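Local atomic coordinates of mutT/nudix family protein (Listeria innocua, PDB entry 3I9X), a protein that probably acts as a hydrolase of the Nudix family, this chain being the Nudix-domain part of a longer protein whose substrate is not established. Residues I102-F107 against A122-V127; S30-T35 against Q84-E89; T45-L50 against L146-E151; D26-D31 against W117-A122. One frame throughout, in Å; residues are numbered along the deposited sequence.

Contact 1: residues I102-F107 against A122-V127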
# COMPACT_ATOMS: atom_id res chain seq x y z
N ILE A 102 -7.35 -9.49 -2.17
CA ILE A 102 -5.91 -9.63 -2.08
C ILE A 102 -5.23 -8.26 -2.43
O ILE A 102 -5.43 -7.72 -3.50
CB ILE A 102 -5.42 -10.71 -3.04
CG1 ILE A 102 -6.21 -12.03 -2.82
CG2 ILE A 102 -3.84 -10.89 -2.97
CD1 ILE A 102 -6.23 -12.52 -1.35
N PRO A 103 -4.46 -7.70 -1.49
CA PRO A 103 -3.81 -6.41 -1.82
C PRO A 103 -2.71 -6.66 -2.81
O PRO A 103 -2.02 -7.68 -2.70
CB PRO A 103 -3.21 -5.94 -0.49
CG PRO A 103 -3.46 -7.05 0.54
CD PRO A 103 -4.33 -8.11 -0.08
N PHE A 104 -2.56 -5.81 -3.82
CA PHE A 104 -1.42 -6.05 -4.70
C PHE A 104 -0.57 -4.85 -4.96
O PHE A 104 0.52 -5.00 -5.52
CB PHE A 104 -1.78 -6.74 -6.03
CG PHE A 104 -2.54 -5.87 -6.97
CD1 PHE A 104 -1.88 -5.18 -7.94
CD2 PHE A 104 -3.88 -5.74 -6.87
CE1 PHE A 104 -2.56 -4.37 -8.78
CE2 PHE A 104 -4.60 -4.91 -7.78
CZ PHE A 104 -3.93 -4.24 -8.71
N GLY A 105 -1.05 -3.68 -4.63
CA GLY A 105 -0.12 -2.55 -4.51
C GLY A 105 -0.68 -1.25 -4.00
O GLY A 105 -1.81 -1.17 -3.47
N VAL A 106 0.17 -0.24 -4.11
CA VAL A 106 -0.20 1.15 -3.91
C VAL A 106 0.16 1.84 -5.23
O VAL A 106 1.18 1.53 -5.82
CB VAL A 106 0.51 1.72 -2.68
CG1 VAL A 106 0.11 3.10 -2.45
CG2 VAL A 106 0.14 0.88 -1.44
N PHE A 107 -0.71 2.70 -5.72
CA PHE A 107 -0.45 3.47 -6.91
C PHE A 107 -0.46 4.89 -6.44
O PHE A 107 -1.48 5.38 -6.01
CB PHE A 107 -1.49 3.15 -7.98
CG PHE A 107 -1.30 1.80 -8.52
CD1 PHE A 107 -0.52 1.59 -9.65
CD2 PHE A 107 -1.76 0.72 -7.80
CE1 PHE A 107 -0.28 0.29 -10.10
CE2 PHE A 107 -1.53 -0.58 -8.23
CZ PHE A 107 -0.80 -0.79 -9.38
N ALA A 122 -4.67 -0.77 -4.08
CA ALA A 122 -5.28 -1.65 -5.05
C ALA A 122 -5.38 -3.10 -4.56
O ALA A 122 -4.47 -3.62 -3.91
CB ALA A 122 -4.52 -1.56 -6.31
N PHE A 123 -6.51 -3.71 -4.83
CA PHE A 123 -6.78 -5.08 -4.44
C PHE A 123 -7.23 -5.85 -5.67
O PHE A 123 -7.82 -5.23 -6.60
CB PHE A 123 -7.94 -5.12 -3.44
CG PHE A 123 -7.69 -4.39 -2.12
CD1 PHE A 123 -7.26 -5.09 -0.98
CD2 PHE A 123 -8.00 -3.04 -1.99
CE1 PHE A 123 -7.05 -4.45 0.24
CE2 PHE A 123 -7.81 -2.38 -0.77
CZ PHE A 123 -7.32 -3.08 0.34
N TYR A 124 -7.01 -7.16 -5.70
CA TYR A 124 -7.78 -8.01 -6.62
C TYR A 124 -8.65 -9.03 -5.92
O TYR A 124 -8.43 -9.38 -4.79
CB TYR A 124 -6.88 -8.73 -7.59
CG TYR A 124 -6.00 -9.88 -7.09
CD1 TYR A 124 -6.50 -11.17 -6.95
CD2 TYR A 124 -4.65 -9.68 -6.88
CE1 TYR A 124 -5.66 -12.22 -6.58
CE2 TYR A 124 -3.81 -10.72 -6.49
CZ TYR A 124 -4.31 -11.99 -6.35
OH TYR A 124 -3.45 -12.99 -5.95
N ALA A 125 -9.65 -9.51 -6.64
CA ALA A 125 -10.49 -10.61 -6.18
C ALA A 125 -10.81 -11.51 -7.37
O ALA A 125 -10.89 -11.04 -8.52
CB ALA A 125 -11.78 -10.07 -5.58
N ILE A 126 -10.98 -12.80 -7.08
CA ILE A 126 -11.42 -13.79 -8.05
C ILE A 126 -12.78 -14.32 -7.62
O ILE A 126 -12.90 -14.99 -6.61
CB ILE A 126 -10.41 -14.91 -8.19
CG1 ILE A 126 -9.08 -14.34 -8.64
CG2 ILE A 126 -10.88 -15.98 -9.22
CD1 ILE A 126 -7.92 -15.21 -8.28
N VAL A 127 -13.83 -13.97 -8.36
CA VAL A 127 -15.18 -14.31 -7.94
C VAL A 127 -15.80 -15.22 -9.00
O VAL A 127 -15.21 -15.40 -10.05
CB VAL A 127 -15.99 -13.05 -7.66
CG1 VAL A 127 -15.17 -12.11 -6.76
CG2 VAL A 127 -16.37 -12.35 -8.97
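I102 lies across the aromatic face of Y124. Its CB sits 3.7 Å from the centroid of the Y124 ring, almost on the ring normal, a CH-pi contact. The CG2 methyl of I102 comes within 3.5 Å of Y124 CE2, nearer the hydroxyl end. Further along, the A122 methyl CB lies over one face of the F104 ring, 4.0 Å from its centroid, and also touches F107, with CE2 of that ring 3.7 Å away. F104 reaches this place because its CG sits between the backbone N and the carbonyl carbon (chi1 71°), which swings the ring across the neighbouring strand. Its edge then meets backbone, CE2 lying 3.4 Å from F123 O.

Behind these side chains stands an irregular antiparallel ladder. I102 and Y124 exchange a pair of N-H...O bonds, but A122 O is approached by two successive amides: F104 N binds it at 2.9 Å, G105 N only weakly at 3.5 Å. A122 N returns a bond to G105 O. The register slips by one residue here.

Beyond the first shell, helix 161-177 covers the face bearing F104, F107 and Y124, through A168, M164 and I172. P103 and F123 meet on the reverse face, where F123 packs on S30. F104 and G105, both facing A122, make a classic beta bulge in the hairpin of strands 102-107 and 118-126, part of the sheet that helices flank in the alpha-beta-alpha Nudix fold.

Contact 2: residues S30-T35 against Q84-E89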
# COMPACT_ATOMS: atom_id res chain seq x y z
N SER A 30 -9.60 3.11 -2.76
CA SER A 30 -9.55 1.67 -2.74
C SER A 30 -10.05 1.20 -4.10
O SER A 30 -11.22 1.38 -4.42
CB SER A 30 -10.49 1.17 -1.67
OG SER A 30 -10.17 -0.14 -1.29
N ASP A 31 -9.15 0.70 -4.94
CA ASP A 31 -9.49 0.25 -6.31
C ASP A 31 -9.36 -1.26 -6.45
O ASP A 31 -8.41 -1.87 -5.93
CB ASP A 31 -8.60 0.99 -7.31
CG ASP A 31 -8.91 2.48 -7.35
OD1 ASP A 31 -10.11 2.81 -7.52
OD2 ASP A 31 -7.99 3.32 -7.16
N MET A 32 -10.31 -1.85 -7.17
CA MET A 32 -10.52 -3.29 -7.21
C MET A 32 -10.40 -3.89 -8.61
O MET A 32 -11.20 -3.58 -9.50
CB MET A 32 -11.91 -3.63 -6.69
CG MET A 32 -12.25 -2.96 -5.30
SD MET A 32 -13.77 -3.66 -4.50
CE MET A 32 -13.61 -5.28 -5.37
N ILE A 33 -9.42 -4.74 -8.80
CA ILE A 33 -9.36 -5.59 -9.99
C ILE A 33 -10.26 -6.79 -9.70
O ILE A 33 -9.92 -7.69 -8.92
CB ILE A 33 -7.96 -6.01 -10.24
CG1 ILE A 33 -7.12 -4.78 -10.58
CG2 ILE A 33 -7.85 -7.00 -11.35
CD1 ILE A 33 -7.40 -4.29 -11.90
N LEU A 34 -11.41 -6.78 -10.35
CA LEU A 34 -12.45 -7.78 -10.12
C LEU A 34 -12.51 -8.79 -11.24
O LEU A 34 -13.02 -8.49 -12.33
CB LEU A 34 -13.79 -7.07 -10.03
CG LEU A 34 -14.92 -7.64 -9.22
CD1 LEU A 34 -14.32 -8.29 -7.99
CD2 LEU A 34 -15.92 -6.50 -8.82
N THR A 35 -12.01 -9.99 -10.97
CA THR A 35 -11.83 -11.00 -12.03
C THR A 35 -12.62 -12.27 -11.84
O THR A 35 -13.08 -12.59 -10.73
CB THR A 35 -10.37 -11.36 -12.20
OG1 THR A 35 -9.93 -12.19 -11.13
CG2 THR A 35 -9.49 -10.11 -12.27
N GLN A 84 -11.72 -1.97 4.26
CA GLN A 84 -13.12 -1.83 4.59
C GLN A 84 -13.84 -1.20 3.43
O GLN A 84 -14.89 -1.67 3.04
CB GLN A 84 -13.33 -1.06 5.91
CG GLN A 84 -13.27 -1.98 7.13
CD GLN A 84 -12.69 -1.34 8.41
OE1 GLN A 84 -12.55 -0.11 8.52
NE2 GLN A 84 -12.33 -2.19 9.37
N ALA A 85 -13.25 -0.16 2.84
CA ALA A 85 -13.84 0.47 1.68
C ALA A 85 -13.97 -0.47 0.45
O ALA A 85 -14.95 -0.38 -0.30
CB ALA A 85 -13.08 1.71 1.32
N ALA A 86 -12.98 -1.34 0.24
CA ALA A 86 -13.04 -2.32 -0.84
C ALA A 86 -14.11 -3.38 -0.57
O ALA A 86 -14.78 -3.79 -1.50
CB ALA A 86 -11.66 -3.00 -1.05
N GLU A 87 -14.25 -3.82 0.68
CA GLU A 87 -15.27 -4.81 1.03
C GLU A 87 -16.66 -4.26 0.78
O GLU A 87 -17.51 -4.98 0.24
CB GLU A 87 -15.14 -5.29 2.48
CG GLU A 87 -14.54 -6.66 2.59
CD GLU A 87 -13.62 -6.84 3.78
OE1 GLU A 87 -12.65 -7.61 3.62
OE2 GLU A 87 -13.86 -6.22 4.86
N ARG A 88 -16.86 -3.00 1.15
CA ARG A 88 -18.11 -2.29 0.87
C ARG A 88 -18.34 -2.15 -0.63
O ARG A 88 -19.43 -2.48 -1.11
CB ARG A 88 -18.19 -0.87 1.51
CG ARG A 88 -19.44 -0.09 1.01
CD ARG A 88 -19.57 1.36 1.47
NE ARG A 88 -18.51 2.22 0.94
CZ ARG A 88 -17.46 2.63 1.65
NH1 ARG A 88 -17.33 2.26 2.90
NH2 ARG A 88 -16.54 3.39 1.08
N GLU A 89 -17.33 -1.64 -1.36
CA GLU A 89 -17.50 -1.39 -2.81
C GLU A 89 -17.72 -2.69 -3.58
O GLU A 89 -18.43 -2.69 -4.56
CB GLU A 89 -16.35 -0.55 -3.43
CG GLU A 89 -16.37 0.96 -3.04
CD GLU A 89 -17.34 1.83 -3.89
OE1 GLU A 89 -18.27 1.28 -4.55
OE2 GLU A 89 -17.17 3.08 -3.90
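S30 OG is held against the start of helix 82-94: it hydrogen-bonds to A82 O, one turn before the residue it touches most closely, and lies 3.2 Å from A86 CB. The hydroxyl is also 3.4 Å from A86 N, but the angle there is too poor for a bond. OG stands anti to the S30 backbone N (chi1 -160°), which directs it at the helix, while its CB rests 4.0 Å from A85 CB. Small residues on both sides let the strand approach closely, the two short axes passing 7.9 Å apart at an angle of 52°.

M32, two residues on and therefore on the same face of the strand, supplies the longer reach. Its sulfur SD lies 3.2 Å from A86 O and 4.1 Å from A86 CB, and touches the E89 CB 4.2 Å away. The sulfur is the atom of M32 that meets the helix; the placement of the terminal methyl beyond it is doubtful. Around this pair, L101 and L90 continue the apolar packing against M32, and F123 packs on both S30 and A86.

On the flank of the helix R88 forms a salt bridge with E80. The sequence from G74 through E80, R88, E89 and L90 matches the Nudix box, and the arrangement is that of the Nudix helix laid against the central sheet, the element that in relatives carries metal-binding glutamates.

Contact 3: residues T45-L50 against L146-E151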
# COMPACT_ATOMS: atom_id res chain seq x y z
N THR A 45 -10.73 -18.51 -19.62
CA THR A 45 -10.00 -17.25 -19.78
C THR A 45 -10.33 -16.26 -18.64
O THR A 45 -11.49 -16.13 -18.21
CB THR A 45 -10.29 -16.63 -21.19
OG1 THR A 45 -9.95 -17.60 -22.19
CG2 THR A 45 -9.49 -15.32 -21.43
N LEU A 46 -9.29 -15.60 -18.17
CA LEU A 46 -9.39 -14.60 -17.11
C LEU A 46 -10.13 -13.42 -17.67
O LEU A 46 -9.75 -12.92 -18.72
CB LEU A 46 -7.99 -14.17 -16.67
CG LEU A 46 -7.96 -13.33 -15.37
CD1 LEU A 46 -8.24 -14.24 -14.17
CD2 LEU A 46 -6.63 -12.59 -15.20
N HIS A 47 -11.22 -13.03 -17.02
CA HIS A 47 -11.98 -11.83 -17.38
C HIS A 47 -11.96 -10.80 -16.26
O HIS A 47 -11.89 -11.16 -15.07
CB HIS A 47 -13.45 -12.19 -17.65
CG HIS A 47 -13.69 -12.89 -18.95
ND1 HIS A 47 -13.05 -14.06 -19.29
CD2 HIS A 47 -14.49 -12.57 -20.00
CE1 HIS A 47 -13.46 -14.44 -20.49
NE2 HIS A 47 -14.34 -13.56 -20.94
N ILE A 48 -12.13 -9.52 -16.63
CA ILE A 48 -12.20 -8.42 -15.68
C ILE A 48 -13.45 -7.56 -15.86
O ILE A 48 -13.87 -7.29 -17.00
CB ILE A 48 -10.90 -7.59 -15.75
CG1 ILE A 48 -10.96 -6.46 -14.75
CG2 ILE A 48 -10.63 -7.04 -17.19
CD1 ILE A 48 -9.64 -5.73 -14.55
N LEU A 49 -14.08 -7.16 -14.74
CA LEU A 49 -15.17 -6.19 -14.75
C LEU A 49 -14.66 -4.74 -14.76
O LEU A 49 -13.92 -4.29 -13.88
CB LEU A 49 -16.10 -6.34 -13.56
CG LEU A 49 -17.46 -5.67 -13.74
CD1 LEU A 49 -18.41 -6.50 -14.65
CD2 LEU A 49 -18.19 -5.39 -12.38
N LEU A 50 -15.13 -3.97 -15.73
CA LEU A 50 -14.75 -2.57 -15.84
C LEU A 50 -15.96 -1.71 -16.11
O LEU A 50 -16.95 -2.19 -16.63
CB LEU A 50 -13.73 -2.38 -16.93
CG LEU A 50 -12.40 -3.08 -16.81
CD1 LEU A 50 -11.62 -2.93 -18.19
CD2 LEU A 50 -11.61 -2.54 -15.64
N LEU A 146 -17.67 -7.06 -19.01
CA LEU A 146 -16.85 -8.14 -18.50
C LEU A 146 -15.93 -8.56 -19.62
O LEU A 146 -16.37 -9.23 -20.56
CB LEU A 146 -17.75 -9.27 -18.02
CG LEU A 146 -17.11 -10.45 -17.30
CD1 LEU A 146 -16.22 -10.11 -16.01
CD2 LEU A 146 -18.28 -11.41 -16.95
N PHE A 147 -14.66 -8.15 -19.54
CA PHE A 147 -13.73 -8.30 -20.66
C PHE A 147 -12.70 -9.39 -20.41
O PHE A 147 -12.12 -9.46 -19.31
CB PHE A 147 -12.93 -6.99 -20.93
CG PHE A 147 -13.77 -5.81 -21.36
CD1 PHE A 147 -14.07 -5.59 -22.71
CD2 PHE A 147 -14.28 -4.93 -20.42
CE1 PHE A 147 -14.86 -4.51 -23.09
CE2 PHE A 147 -15.05 -3.84 -20.79
CZ PHE A 147 -15.35 -3.63 -22.13
N PRO A 148 -12.37 -10.17 -21.45
CA PRO A 148 -11.18 -11.00 -21.38
C PRO A 148 -10.04 -10.06 -21.09
O PRO A 148 -10.10 -8.90 -21.48
CB PRO A 148 -11.05 -11.60 -22.78
CG PRO A 148 -12.32 -11.35 -23.48
CD PRO A 148 -12.97 -10.16 -22.81
N MET A 149 -9.03 -10.52 -20.38
CA MET A 149 -8.08 -9.56 -19.83
C MET A 149 -7.22 -9.01 -20.95
O MET A 149 -6.86 -7.85 -20.92
CB MET A 149 -7.23 -10.14 -18.69
CG MET A 149 -6.10 -9.22 -18.23
SD MET A 149 -6.58 -7.82 -17.18
CE MET A 149 -6.66 -8.73 -15.58
N THR A 150 -6.94 -9.83 -21.97
CA THR A 150 -6.12 -9.35 -23.08
C THR A 150 -6.81 -8.24 -23.88
O THR A 150 -6.16 -7.30 -24.29
CB THR A 150 -5.65 -10.50 -23.99
OG1 THR A 150 -6.79 -11.10 -24.63
CG2 THR A 150 -4.87 -11.55 -23.18
N GLU A 151 -8.13 -8.32 -24.06
CA GLU A 151 -8.95 -7.25 -24.64
C GLU A 151 -9.04 -6.00 -23.72
O GLU A 151 -8.94 -4.85 -24.20
CB GLU A 151 -10.36 -7.79 -24.93
CG GLU A 151 -11.29 -6.83 -25.72
CD GLU A 151 -12.71 -7.36 -25.94
OE1 GLU A 151 -13.65 -6.52 -26.15
OE2 GLU A 151 -12.89 -8.61 -25.92
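H47 and P148 form the close-packed middle of this contact. P148 CA stands over the centre of the imidazole, 3.9 Å from its centroid in a CH-pi contact, while P148 N comes within 3.5 Å of H47 CD2. The ring is held against rotation by its own strand: ND1 donates to T45 O at 2.8 Å, a bond that lies in the ring plane but strikes the carbonyl from above its plane. L146 O is at the ring edge, and the L146 methyl CD1 touches H47 CB at 3.8 Å.

Tightness continues along the backbone. I48 and F147 exchange two N-H...O bonds, the one from I48 N to F147 O measuring 2.7 Å; a third bond, M149 N to L46 O, is weak. Underneath, M149 bends twice along its side chain to bring SD to I48 CG2 and its methyl CE to L46 CD2, 3.9 Å away; L46 and M149 run alongside each other into the shelter of F169, on helix 161-177. L50 CD1 meets F147 CD2 with the side chains crossing at about a right angle, and A152 and L155 pack on both residues.

The more open side is looser. There T45 CG2 and P148 CB, both on partly exposed residues, are 4.3 Å apart. F147, also partly exposed, is packed edge-to-face with W69.

P148 ends its strand and occupies the N-cap position of helix 149-152. Strand 144-148, paired antiparallel with strand 43-52 in the mixed sheet of the Nudix fold, thus runs directly into a helix.

Contact 4: residues D26-D31 against W117-A122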
# COMPACT_ATOMS: atom_id res chain seq x y z
N ASP A 26 -4.81 14.81 -1.55
CA ASP A 26 -6.17 15.16 -1.89
C ASP A 26 -7.12 14.01 -1.75
O ASP A 26 -8.35 14.22 -1.74
CB ASP A 26 -6.18 15.73 -3.30
CG ASP A 26 -5.45 17.01 -3.36
OD1 ASP A 26 -4.63 17.24 -4.28
OD2 ASP A 26 -5.66 17.79 -2.40
N GLY A 27 -6.60 12.80 -1.59
CA GLY A 27 -7.50 11.65 -1.55
C GLY A 27 -6.79 10.32 -1.41
O GLY A 27 -5.64 10.17 -1.78
N TYR A 28 -7.53 9.37 -0.87
CA TYR A 28 -7.12 8.00 -0.75
C TYR A 28 -8.24 7.18 -1.33
O TYR A 28 -9.37 7.30 -0.87
CB TYR A 28 -6.97 7.68 0.74
CG TYR A 28 -6.41 6.33 1.09
CD1 TYR A 28 -5.37 5.75 0.35
CD2 TYR A 28 -6.85 5.67 2.24
CE1 TYR A 28 -4.84 4.54 0.72
CE2 TYR A 28 -6.31 4.46 2.61
CZ TYR A 28 -5.30 3.89 1.86
OH TYR A 28 -4.77 2.65 2.26
N THR A 29 -7.91 6.31 -2.29
CA THR A 29 -8.89 5.41 -2.88
C THR A 29 -8.55 3.92 -2.72
O THR A 29 -7.41 3.54 -2.49
CB THR A 29 -9.11 5.69 -4.38
OG1 THR A 29 -7.91 5.42 -5.08
CG2 THR A 29 -9.47 7.15 -4.62
N SER A 30 -9.60 3.11 -2.76
CA SER A 30 -9.55 1.67 -2.74
C SER A 30 -10.05 1.20 -4.10
O SER A 30 -11.22 1.38 -4.42
CB SER A 30 -10.49 1.17 -1.67
OG SER A 30 -10.17 -0.14 -1.29
N ASP A 31 -9.15 0.70 -4.94
CA ASP A 31 -9.49 0.25 -6.31
C ASP A 31 -9.36 -1.26 -6.45
O ASP A 31 -8.41 -1.87 -5.93
CB ASP A 31 -8.60 0.99 -7.31
CG ASP A 31 -8.91 2.48 -7.35
OD1 ASP A 31 -10.11 2.81 -7.52
OD2 ASP A 31 -7.99 3.32 -7.16
N TRP A 117 -3.56 15.01 -5.80
CA TRP A 117 -2.61 14.04 -5.20
C TRP A 117 -3.44 12.89 -4.60
O TRP A 117 -3.95 13.02 -3.47
CB TRP A 117 -1.74 14.75 -4.15
CG TRP A 117 -0.69 13.93 -3.47
CD1 TRP A 117 -0.25 12.70 -3.82
CD2 TRP A 117 0.10 14.33 -2.35
NE1 TRP A 117 0.75 12.29 -2.96
CE2 TRP A 117 0.98 13.28 -2.05
CE3 TRP A 117 0.16 15.49 -1.57
CZ2 TRP A 117 1.92 13.35 -1.01
CZ3 TRP A 117 1.08 15.56 -0.52
CH2 TRP A 117 1.94 14.50 -0.25
N ILE A 118 -3.68 11.83 -5.38
CA ILE A 118 -4.60 10.78 -4.91
C ILE A 118 -3.83 9.47 -4.87
O ILE A 118 -3.14 9.12 -5.83
CB ILE A 118 -5.91 10.70 -5.75
CG1 ILE A 118 -6.71 12.01 -5.61
CG2 ILE A 118 -6.81 9.57 -5.30
CD1 ILE A 118 -7.64 12.28 -6.76
N ILE A 119 -3.87 8.82 -3.72
CA ILE A 119 -3.13 7.60 -3.48
C ILE A 119 -4.14 6.47 -3.53
O ILE A 119 -5.20 6.54 -2.85
CB ILE A 119 -2.47 7.65 -2.10
CG1 ILE A 119 -1.42 8.78 -2.07
CG2 ILE A 119 -1.83 6.31 -1.74
CD1 ILE A 119 -1.40 9.52 -0.71
N SER A 120 -3.87 5.49 -4.39
CA SER A 120 -4.73 4.33 -4.55
C SER A 120 -4.15 3.07 -3.91
O SER A 120 -3.06 2.68 -4.23
CB SER A 120 -4.96 4.03 -6.02
OG SER A 120 -5.40 2.70 -6.17
N ARG A 121 -4.94 2.42 -3.06
CA ARG A 121 -4.67 1.11 -2.54
C ARG A 121 -5.42 0.09 -3.41
O ARG A 121 -6.64 0.09 -3.52
CB ARG A 121 -5.09 1.07 -1.07
CG ARG A 121 -4.87 -0.26 -0.27
CD ARG A 121 -3.66 -0.92 -0.60
NE ARG A 121 -3.22 -1.87 0.41
CZ ARG A 121 -2.16 -2.66 0.27
NH1 ARG A 121 -1.43 -2.64 -0.85
NH2 ARG A 121 -1.80 -3.48 1.26
N ALA A 122 -4.67 -0.77 -4.08
CA ALA A 122 -5.28 -1.65 -5.05
C ALA A 122 -5.38 -3.10 -4.56
O ALA A 122 -4.47 -3.62 -3.91
CB ALA A 122 -4.52 -1.56 -6.31
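From G27 to D31 the strand runs parallel to I118-A122, 24° between their directions, with the amides of I119, T29, R121 and D31 bonding in turn across the gap. At the entrance the pairing changes character. W117 N binds D26 OD1 at 2.9 Å, meeting it on the anti side, and D26 N returns a bond to W117 O at 2.8 Å. The carboxylate thus extends the ladder before the strand proper, and its OD1 is also salt-bridged to R23.

On one face, D31 OD2 is gripped from two directions. S120 OG donates at 2.8 Å to its anti lone pair, and T29 OG1 donates at 3.0 Å from above the carboxylate plane. T29 OG1 is brought there by lying between its own backbone N and carbonyl carbon (chi1 65°), which leaves the CG2 methyl to pack on I118 CG2 at 3.7 Å. A glycerol, probably from the crystallisation liquor, also bonds D31 OD2; such molecules often mark pockets.

Parallel pairing of segments 86 residues apart in sequence joins the N-terminal strand 27-40 to strand 118-126, inside the mixed sheet of the Nudix fold.

The other face belongs to Y28, I119 and R121. The Y28 ring turns its edge to I119 O, which lies 3.3 Å from CD1, and runs alongside R121, its OH 3.7 Å from R121 CB. The polar ends are taken up elsewhere: R121 NH1 bonds G105 O, whereas Y28 OH bonds D108 of the second subunit. I119 packs on Y28 of that same subunit, placing this face at the dimer interface.

All four contacts meet on one mixed sheet. Strand 27-40 serves contacts 2 and 4, which share S30 and D31 and have centres about 12 Å apart; strand 118-126 serves contacts 1 and 4, which share A122. Contacts 1 and 2 touch, their centres about 8 Å apart, through a probable hydrogen bond between F123 and I33. Contact 3 lies at the far end, about 23 Å between centres from contact 4, and is tied to contact 2 through L34 and L49. Along the chain, contact 2 closes before contact 1 opens, while contact 4 crosses contacts 1 and 3. Distant segments are thereby interlocked into a single domain, with the Nudix helix against its sheet.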